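Serine-threonine phosphatase 2C (Toxoplasma gondii, PDB 2I44) is probably a metal-dependent protein serine/threonine phosphatase of the PP2C family, removing phosphate from phosphoserine and phosphothreonine, and binds calcium ions in this crystal. Local coordinates at residues Asp73-Gln78 with Asp114-Asn119; Leu108-Val113 with Pro247-Val252; Glu198-His201 with Pro207-Arg210. All coordinates share one frame; numbering follows the deposited sequence.

Interaction 1. Residues Asp73-Gln78 with Asp114-Asn119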
loop_
_atom_site.group_PDB
_atom_site.type_symbol
_atom_site.label_atom_id
_atom_site.label_comp_id
_atom_site.label_asym_id
_atom_site.label_seq_id
_atom_site.Cartn_x
_atom_site.Cartn_y
_atom_site.Cartn_z
ATOM N N ASP A 73 6.148 -10.255 -3.696
ATOM C CA ASP A 73 6.738 -10.859 -4.886
ATOM C C ASP A 73 5.660 -11.303 -5.869
ATOM O O ASP A 73 5.964 -11.795 -6.954
ATOM C CB ASP A 73 7.606 -12.074 -4.508
ATOM C CG ASP A 73 8.665 -11.749 -3.454
ATOM O OD1 ASP A 73 9.450 -10.794 -3.643
ATOM O OD2 ASP A 73 8.717 -12.466 -2.435
ATOM N N LEU A 74 4.399 -11.130 -5.492
ATOM C CA LEU A 74 3.299 -11.532 -6.359
ATOM C C LEU A 74 2.660 -10.402 -7.157
ATOM O O LEU A 74 2.112 -10.635 -8.235
ATOM C CB LEU A 74 2.208 -12.220 -5.534
ATOM C CG LEU A 74 2.594 -13.466 -4.728
ATOM C CD1 LEU A 74 1.368 -13.973 -3.960
ATOM C CD2 LEU A 74 3.129 -14.548 -5.661
ATOM N N VAL A 75 2.723 -9.182 -6.634
ATOM C CA VAL A 75 2.099 -8.043 -7.299
ATOM C C VAL A 75 2.585 -7.686 -8.699
ATOM O O VAL A 75 1.768 -7.495 -9.596
ATOM C CB VAL A 75 2.160 -6.766 -6.413
ATOM C CG1 VAL A 75 1.257 -6.945 -5.201
ATOM C CG2 VAL A 75 3.586 -6.493 -5.968
ATOM N N VAL A 76 3.893 -7.589 -8.909
ATOM C CA VAL A 76 4.364 -7.242 -10.241
ATOM C C VAL A 76 4.045 -8.355 -11.249
ATOM O O VAL A 76 3.501 -8.084 -12.327
ATOM C CB VAL A 76 5.875 -6.886 -10.232
ATOM C CG1 VAL A 76 6.389 -6.709 -11.648
ATOM C CG2 VAL A 76 6.079 -5.583 -9.465
ATOM N N PRO A 77 4.351 -9.621 -10.912
ATOM C CA PRO A 77 4.044 -10.695 -11.866
ATOM C C PRO A 77 2.550 -10.752 -12.207
ATOM O O PRO A 77 2.176 -10.873 -13.377
ATOM C CB PRO A 77 4.526 -11.946 -11.138
ATOM C CG PRO A 77 5.690 -11.424 -10.344
ATOM C CD PRO A 77 5.133 -10.140 -9.777
ATOM N N GLN A 78 1.697 -10.652 -11.194
ATOM C CA GLN A 78 0.260 -10.688 -11.430
ATOM C C GLN A 78 -0.200 -9.476 -12.239
ATOM O O GLN A 78 -1.074 -9.586 -13.099
ATOM C CB GLN A 78 -0.502 -10.733 -10.101
ATOM C CG GLN A 78 -0.472 -12.081 -9.393
ATOM C CD GLN A 78 -1.173 -13.182 -10.182
ATOM O OE1 GLN A 78 -1.912 -12.914 -11.128
ATOM N NE2 GLN A 78 -0.954 -14.428 -9.780
ATOM N N ASP A 114 -6.901 -3.497 -10.530
ATOM C CA ASP A 114 -7.959 -4.279 -9.916
ATOM C C ASP A 114 -7.654 -5.766 -10.085
ATOM O O ASP A 114 -7.776 -6.546 -9.135
ATOM C CB ASP A 114 -9.310 -3.953 -10.553
ATOM C CG ASP A 114 -10.470 -4.400 -9.689
ATOM O OD1 ASP A 114 -10.703 -3.756 -8.647
ATOM O OD2 ASP A 114 -11.138 -5.399 -10.034
ATOM N N ASP A 115 -7.263 -6.152 -11.297
ATOM C CA ASP A 115 -6.931 -7.544 -11.595
ATOM C C ASP A 115 -5.752 -8.003 -10.751
ATOM O O ASP A 115 -5.735 -9.124 -10.246
ATOM C CB ASP A 115 -6.574 -7.706 -13.072
ATOM C CG ASP A 115 -7.789 -7.687 -13.969
ATOM O OD1 ASP A 115 -8.911 -7.541 -13.443
ATOM O OD2 ASP A 115 -7.624 -7.815 -15.205
HETATM N N MSE A 116 -4.763 -7.128 -10.612
HETATM C CA MSE A 116 -3.577 -7.440 -9.824
HETATM C C MSE A 116 -3.933 -7.805 -8.383
HETATM O O MSE A 116 -3.507 -8.838 -7.863
HETATM C CB MSE A 116 -2.623 -6.244 -9.816
HETATM C CG MSE A 116 -1.416 -6.421 -8.901
HETATM SE SE MSE A 116 -0.309 -4.811 -8.754
HETATM C CE MSE A 116 -1.277 -3.921 -7.348
ATOM N N TYR A 117 -4.723 -6.948 -7.745
ATOM C CA TYR A 117 -5.123 -7.176 -6.366
ATOM C C TYR A 117 -5.838 -8.504 -6.168
ATOM O O TYR A 117 -5.416 -9.326 -5.361
ATOM C CB TYR A 117 -6.005 -6.025 -5.876
ATOM C CG TYR A 117 -5.205 -4.905 -5.246
ATOM C CD1 TYR A 117 -4.800 -4.976 -3.910
ATOM C CD2 TYR A 117 -4.789 -3.805 -6.002
ATOM C CE1 TYR A 117 -4.000 -3.978 -3.344
ATOM C CE2 TYR A 117 -3.987 -2.807 -5.445
ATOM C CZ TYR A 117 -3.597 -2.900 -4.117
ATOM O OH TYR A 117 -2.820 -1.906 -3.562
ATOM N N LYS A 118 -6.911 -8.716 -6.917
ATOM C CA LYS A 118 -7.682 -9.943 -6.791
ATOM C C LYS A 118 -6.903 -11.202 -7.147
ATOM O O LYS A 118 -7.028 -12.213 -6.465
ATOM C CB LYS A 118 -8.955 -9.839 -7.630
ATOM C CG LYS A 118 -9.933 -8.798 -7.094
ATOM C CD LYS A 118 -11.026 -8.481 -8.091
ATOM C CE LYS A 118 -11.993 -7.451 -7.541
ATOM N NZ LYS A 118 -12.844 -6.862 -8.610
ATOM N N ASN A 119 -6.087 -11.142 -8.197
ATOM C CA ASN A 119 -5.312 -12.315 -8.597
ATOM C C ASN A 119 -4.164 -12.580 -7.635
ATOM O O ASN A 119 -3.852 -13.734 -7.320
ATOM C CB ASN A 119 -4.784 -12.156 -10.027
ATOM C CG ASN A 119 -5.895 -12.189 -11.058
ATOM O OD1 ASN A 119 -6.925 -12.831 -10.848
ATOM N ND2 ASN A 119 -5.691 -11.506 -12.178
#

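Interaction 2. Residues Leu108-Val113 with Pro247-Val252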
loop_
_atom_site.group_PDB
_atom_site.type_symbol
_atom_site.label_atom_id
_atom_site.label_comp_id
_atom_site.label_asym_id
_atom_site.label_seq_id
_atom_site.Cartn_x
_atom_site.Cartn_y
_atom_site.Cartn_z
ATOM N N LEU A 108 -7.792 1.555 -18.372
ATOM C CA LEU A 108 -7.036 0.330 -18.580
ATOM C C LEU A 108 -6.151 0.098 -17.355
ATOM O O LEU A 108 -5.998 -1.032 -16.889
ATOM C CB LEU A 108 -6.178 0.433 -19.841
ATOM C CG LEU A 108 -6.915 0.365 -21.187
ATOM C CD1 LEU A 108 -5.924 0.572 -22.323
ATOM C CD2 LEU A 108 -7.612 -0.991 -21.326
ATOM N N LEU A 109 -5.581 1.179 -16.829
ATOM C CA LEU A 109 -4.730 1.093 -15.647
ATOM C C LEU A 109 -5.562 0.708 -14.428
ATOM O O LEU A 109 -5.132 -0.092 -13.604
ATOM C CB LEU A 109 -4.027 2.429 -15.387
ATOM C CG LEU A 109 -2.975 2.877 -16.403
ATOM C CD1 LEU A 109 -2.438 4.260 -16.018
ATOM C CD2 LEU A 109 -1.848 1.857 -16.441
ATOM N N ASP A 110 -6.752 1.288 -14.317
ATOM C CA ASP A 110 -7.649 0.999 -13.207
ATOM C C ASP A 110 -7.939 -0.496 -13.195
ATOM O O ASP A 110 -7.728 -1.184 -12.189
ATOM C CB ASP A 110 -8.958 1.797 -13.369
ATOM C CG ASP A 110 -10.022 1.415 -12.343
ATOM O OD1 ASP A 110 -10.485 0.255 -12.356
ATOM O OD2 ASP A 110 -10.410 2.279 -11.526
ATOM N N GLN A 111 -8.412 -0.997 -14.330
ATOM C CA GLN A 111 -8.744 -2.408 -14.467
ATOM C C GLN A 111 -7.562 -3.338 -14.190
ATOM O O GLN A 111 -7.724 -4.392 -13.574
ATOM C CB GLN A 111 -9.288 -2.677 -15.876
ATOM C CG GLN A 111 -9.716 -4.110 -16.111
ATOM C CD GLN A 111 -10.869 -4.520 -15.217
ATOM O OE1 GLN A 111 -11.926 -3.882 -15.217
ATOM N NE2 GLN A 111 -10.674 -5.586 -14.449
ATOM N N ALA A 112 -6.374 -2.958 -14.646
ATOM C CA ALA A 112 -5.193 -3.789 -14.428
ATOM C C ALA A 112 -4.842 -3.878 -12.941
ATOM O O ALA A 112 -4.475 -4.941 -12.441
ATOM C CB ALA A 112 -4.002 -3.233 -15.214
ATOM N N VAL A 113 -4.937 -2.755 -12.241
ATOM C CA VAL A 113 -4.623 -2.735 -10.816
ATOM C C VAL A 113 -5.654 -3.587 -10.090
ATOM O O VAL A 113 -5.327 -4.327 -9.169
ATOM C CB VAL A 113 -4.630 -1.289 -10.268
ATOM C CG1 VAL A 113 -4.497 -1.286 -8.747
ATOM C CG2 VAL A 113 -3.476 -0.510 -10.884
ATOM N N PRO A 247 -9.755 -3.492 -3.993
ATOM C CA PRO A 247 -9.047 -2.248 -3.679
ATOM C C PRO A 247 -9.815 -1.022 -4.141
ATOM O O PRO A 247 -10.673 -1.116 -5.017
ATOM C CB PRO A 247 -7.748 -2.400 -4.456
ATOM C CG PRO A 247 -8.234 -3.082 -5.720
ATOM C CD PRO A 247 -9.156 -4.154 -5.170
ATOM N N ASP A 248 -9.542 0.121 -3.526
ATOM C CA ASP A 248 -10.157 1.356 -4.001
ATOM C C ASP A 248 -9.076 1.802 -4.973
ATOM O O ASP A 248 -7.888 1.717 -4.656
ATOM C CB ASP A 248 -10.337 2.392 -2.878
ATOM C CG ASP A 248 -11.583 2.135 -2.041
ATOM O OD1 ASP A 248 -12.670 1.958 -2.629
ATOM O OD2 ASP A 248 -11.484 2.116 -0.801
ATOM N N VAL A 249 -9.465 2.235 -6.163
ATOM C CA VAL A 249 -8.480 2.655 -7.148
ATOM C C VAL A 249 -8.729 4.091 -7.569
ATOM O O VAL A 249 -9.877 4.513 -7.713
ATOM C CB VAL A 249 -8.513 1.730 -8.389
ATOM C CG1 VAL A 249 -7.407 2.111 -9.359
ATOM C CG2 VAL A 249 -8.352 0.276 -7.954
ATOM N N ARG A 250 -7.640 4.831 -7.754
ATOM C CA ARG A 250 -7.692 6.234 -8.153
ATOM C C ARG A 250 -6.547 6.557 -9.112
ATOM O O ARG A 250 -5.376 6.334 -8.796
ATOM C CB ARG A 250 -7.599 7.134 -6.914
ATOM C CG ARG A 250 -7.536 8.632 -7.207
ATOM C CD ARG A 250 -7.491 9.458 -5.916
ATOM N NE ARG A 250 -7.425 10.897 -6.173
ATOM C CZ ARG A 250 -7.345 11.831 -5.225
ATOM N NH1 ARG A 250 -7.319 11.487 -3.945
ATOM N NH2 ARG A 250 -7.291 13.116 -5.558
ATOM N N VAL A 251 -6.890 7.070 -10.291
ATOM C CA VAL A 251 -5.888 7.434 -11.280
ATOM C C VAL A 251 -5.719 8.954 -11.301
ATOM O O VAL A 251 -6.671 9.694 -11.534
ATOM C CB VAL A 251 -6.279 6.960 -12.704
ATOM C CG1 VAL A 251 -5.202 7.376 -13.701
ATOM C CG2 VAL A 251 -6.465 5.446 -12.727
ATOM N N VAL A 252 -4.500 9.408 -11.052
ATOM C CA VAL A 252 -4.206 10.830 -11.040
ATOM C C VAL A 252 -3.202 11.179 -12.133
ATOM O O VAL A 252 -2.284 10.405 -12.411
ATOM C CB VAL A 252 -3.637 11.258 -9.656
ATOM C CG1 VAL A 252 -2.608 10.249 -9.184
ATOM C CG2 VAL A 252 -3.003 12.640 -9.744
#

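Interaction 3. Residues Glu198-His201 with Pro207-Arg210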
loop_
_atom_site.group_PDB
_atom_site.type_symbol
_atom_site.label_atom_id
_atom_site.label_comp_id
_atom_site.label_asym_id
_atom_site.label_seq_id
_atom_site.Cartn_x
_atom_site.Cartn_y
_atom_site.Cartn_z
ATOM N N GLU A 198 -16.408 -5.636 16.318
ATOM C CA GLU A 198 -16.317 -5.513 17.764
ATOM C C GLU A 198 -15.673 -4.220 18.250
ATOM O O GLU A 198 -14.601 -3.830 17.788
ATOM C CB GLU A 198 -15.540 -6.705 18.329
ATOM C CG GLU A 198 -16.163 -8.073 18.033
ATOM C CD GLU A 198 -17.583 -8.194 18.560
ATOM O OE1 GLU A 198 -17.853 -7.658 19.655
ATOM O OE2 GLU A 198 -18.427 -8.830 17.891
ATOM N N TYR A 199 -16.348 -3.566 19.186
ATOM C CA TYR A 199 -15.873 -2.326 19.786
ATOM C C TYR A 199 -15.518 -2.730 21.219
ATOM O O TYR A 199 -16.385 -2.848 22.086
ATOM C CB TYR A 199 -16.991 -1.281 19.760
ATOM C CG TYR A 199 -17.447 -0.904 18.363
ATOM C CD1 TYR A 199 -16.918 0.213 17.712
ATOM C CD2 TYR A 199 -18.417 -1.658 17.697
ATOM C CE1 TYR A 199 -17.345 0.574 16.437
ATOM C CE2 TYR A 199 -18.855 -1.309 16.420
ATOM C CZ TYR A 199 -18.317 -0.188 15.797
ATOM O OH TYR A 199 -18.770 0.186 14.553
ATOM N N LEU A 200 -14.235 -2.959 21.458
ATOM C CA LEU A 200 -13.790 -3.407 22.764
ATOM C C LEU A 200 -13.613 -2.294 23.801
ATOM O O LEU A 200 -13.341 -1.139 23.470
ATOM C CB LEU A 200 -12.503 -4.222 22.599
ATOM C CG LEU A 200 -12.585 -5.309 21.510
ATOM C CD1 LEU A 200 -11.374 -6.231 21.608
ATOM C CD2 LEU A 200 -13.871 -6.112 21.656
ATOM N N HIS A 201 -13.788 -2.674 25.064
ATOM C CA HIS A 201 -13.681 -1.768 26.210
ATOM C C HIS A 201 -12.439 -0.879 26.114
ATOM O O HIS A 201 -11.335 -1.370 25.887
ATOM C CB HIS A 201 -13.651 -2.600 27.499
ATOM C CG HIS A 201 -13.611 -1.785 28.754
ATOM N ND1 HIS A 201 -14.567 -0.838 29.061
ATOM C CD2 HIS A 201 -12.749 -1.802 29.798
ATOM C CE1 HIS A 201 -14.296 -0.310 30.238
ATOM N NE2 HIS A 201 -13.198 -0.876 30.707
ATOM N N PRO A 207 -12.355 -0.323 16.397
ATOM C CA PRO A 207 -13.060 -1.606 16.333
ATOM C C PRO A 207 -12.330 -2.661 15.493
ATOM O O PRO A 207 -11.469 -2.343 14.663
ATOM C CB PRO A 207 -14.421 -1.222 15.754
ATOM C CG PRO A 207 -14.090 -0.021 14.899
ATOM C CD PRO A 207 -13.160 0.750 15.788
ATOM N N PHE A 208 -12.689 -3.919 15.724
ATOM C CA PHE A 208 -12.080 -5.054 15.037
ATOM C C PHE A 208 -13.087 -5.793 14.171
ATOM O O PHE A 208 -14.282 -5.777 14.459
ATOM C CB PHE A 208 -11.553 -6.074 16.057
ATOM C CG PHE A 208 -10.481 -5.547 16.973
ATOM C CD1 PHE A 208 -9.135 -5.692 16.644
ATOM C CD2 PHE A 208 -10.815 -4.929 18.178
ATOM C CE1 PHE A 208 -8.134 -5.230 17.506
ATOM C CE2 PHE A 208 -9.825 -4.464 19.042
ATOM C CZ PHE A 208 -8.482 -4.614 18.705
ATOM N N ILE A 209 -12.600 -6.425 13.104
ATOM C CA ILE A 209 -13.458 -7.256 12.277
ATOM C C ILE A 209 -13.219 -8.626 12.893
ATOM O O ILE A 209 -12.075 -9.052 13.047
ATOM C CB ILE A 209 -13.050 -7.288 10.772
ATOM C CG1 ILE A 209 -13.820 -8.424 10.068
ATOM C CG2 ILE A 209 -11.545 -7.461 10.614
ATOM C CD1 ILE A 209 -13.749 -8.403 8.521
ATOM N N ARG A 210 -14.289 -9.304 13.272
ATOM C CA ARG A 210 -14.174 -10.612 13.895
ATOM C C ARG A 210 -14.954 -11.664 13.120
ATOM O O ARG A 210 -16.106 -11.440 12.747
ATOM C CB ARG A 210 -14.684 -10.530 15.334
ATOM C CG ARG A 210 -14.732 -11.858 16.053
ATOM C CD ARG A 210 -15.250 -11.699 17.471
ATOM N NE ARG A 210 -14.341 -10.933 18.321
ATOM C CZ ARG A 210 -14.554 -10.692 19.611
ATOM N NH1 ARG A 210 -15.649 -11.155 20.199
ATOM N NH2 ARG A 210 -13.674 -9.989 20.315
#

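Interaction 1. Residues Asp73-Gln78 with Asp114-Asn119
Met116, a selenomethionine, reaches across to the backbone of Val75: its CG lies 3.4 Å from Val75 O and its SE 3.5 Å from the same oxygen. The selenium also meets the Val75 side chain, with SE 3.9 Å from Val75 CB. The Met116 chain leaves its helix extended, with CG anti to the backbone N (chi1 174°), and bends only at chi3. Further along, Gln78 folds its chain at chi2 and lays its amide against Asn119, where Gln78 OE1 comes 3.2 Å from Asn119 CB and Gln78 CD 3.8 Å from it. The two side chains cross at about a right angle and their amide planes stand 51° apart; the pair meets by packing, while Gln78 NE2 is hydrogen-bonded to Glu123 OE1, one turn after Asn119 on helix 98-130. Helices 66-80 and 98-130 belong to the helical layer that covers one sheet of the PP2C beta-sandwich, and these two segments run more nearly antiparallel than parallel, at 134° with their axes 8.8 Å apart. Beneath them Phe55 of strand 53-62 touches both Val75 and Met116, so this pair forms the inner, buried side of the contact. Asp115 OD2 is hydrogen-bonded to Ser82 OG, which ties helix 98-130 to the short link between helices 66-80 and 83-92. Farther round, Lys118 NZ bridges to Asp114 OD2 at 2.7 Å, using the syn lone pair of that oxygen.

Interaction 2. Residues Leu108-Val113 with Pro247-Val252
The carboxylate of Asp110 carries Val249 over one of its faces: Val249 CB and CG1 both sit above that plane, each 3.7 Å from Asp110 OD2, and CG1 is 4.0 Å from Asp110 CG. The approach is that of a hydrocarbon branch lying across a flat charged group, with the two side chains meeting at a slant. Asp110 sets its CG in the anti position relative to the backbone N (chi1 173°), which carries the carboxylate from the flank of the helix over to the strand. On Val249 the two methyl groups divide the work. CG1, beside the carbonyl carbon, takes the carboxylate; CG2, beside the backbone N, turns to Val113, whose CG1 lies 4.2 Å from it in the apolar part of the interface. Val251, two residues on and on the same side of the strand, adds a looser touch, its CG2 4.5 Å from Asp110 CB. The segments run roughly antiparallel, at 150°, with axes 8.6 Å apart, and they are held by van der Waals packing and not by polar bonds. This is a helix laid on the outer face of a sheet, as in the helix-covered beta-sandwich of PP2C phosphatases. Strand 248-253 pairs with strand 149-155, Arg250 bonding through its backbone to Val152 and Val252 to Val150. From the helix, Val113 extends the packing onto Ala151 of that second strand, Leu108 packs on Val88 of helix 83-92, and Leu109 touches Trp85 of that helix as well as Phe149 of the strand.

Interaction 3. Residues Glu198-His201 with Pro207-Arg210
Glu198 and Phe208 form an antiparallel hydrogen-bonded pair, with Glu198 N to Phe208 O and Phe208 N to Glu198 O both 2.8 Å long, fairly straight, and each donor in the plane of the carbonyl it meets. On the face that carries their side chains, the guanidinium of Arg210 lies beneath the Glu198 chain. Glu198 CG sits over the centre of the group, 3.4 Å from Arg210 NE, and the chain then bends at chi2 (-58°). The carboxylate is stacked on the guanidinium, the planes 19° apart, but Glu198 OE1 stays 4.2 Å from Arg210 NH1 and well out of its plane: the opposite charges probably attract, but no N-H points at the oxygen and no salt bridge forms. Glu198 OE2 is hydrogen-bonded to Ser196 instead. The Glu198-Phe208 pair belongs to a short two-stranded antiparallel hairpin of strands 196-198 and 208-210 at the surface, probably part of the flap subdomain that PP2C enzymes carry beside the metal site; the Phe208 side chain lies about 12 Å from a bound calcium. The Tyr199 ring takes Pro207 over one face in a CH-pi contact, Pro207 CB being 3.8 Å from the ring centroid and 26° off its normal, while Tyr199 OH is hydrogen-bonded to Lys187 NZ. The Leu200 and Phe208 side chains cross at about a right angle; Leu200 CD1 is 3.5 Å from Phe208 CE2. Arg210 also makes a cation-pi contact with Phe214.

How the interactions relate
From the N terminus, helix 66-80 is met by helix 98-130 in interaction 1, closing a mostly helical loop of 35 residues. Interaction 2 starts slightly earlier on that same long helix and closes a far longer loop onto strand 248-253, so the two cross along the chain. They also touch in space, where Pro247 packs on Tyr117 and Asp114. Interaction 3 follows interaction 1 in sequence and falls within the span of interaction 2, as a local hairpin, with five residues between its segments. Helix 98-130 joins the helical layer to the sheet; the hairpin stands apart, its centre about 30 and 31 Å from those of interactions 1 and 2.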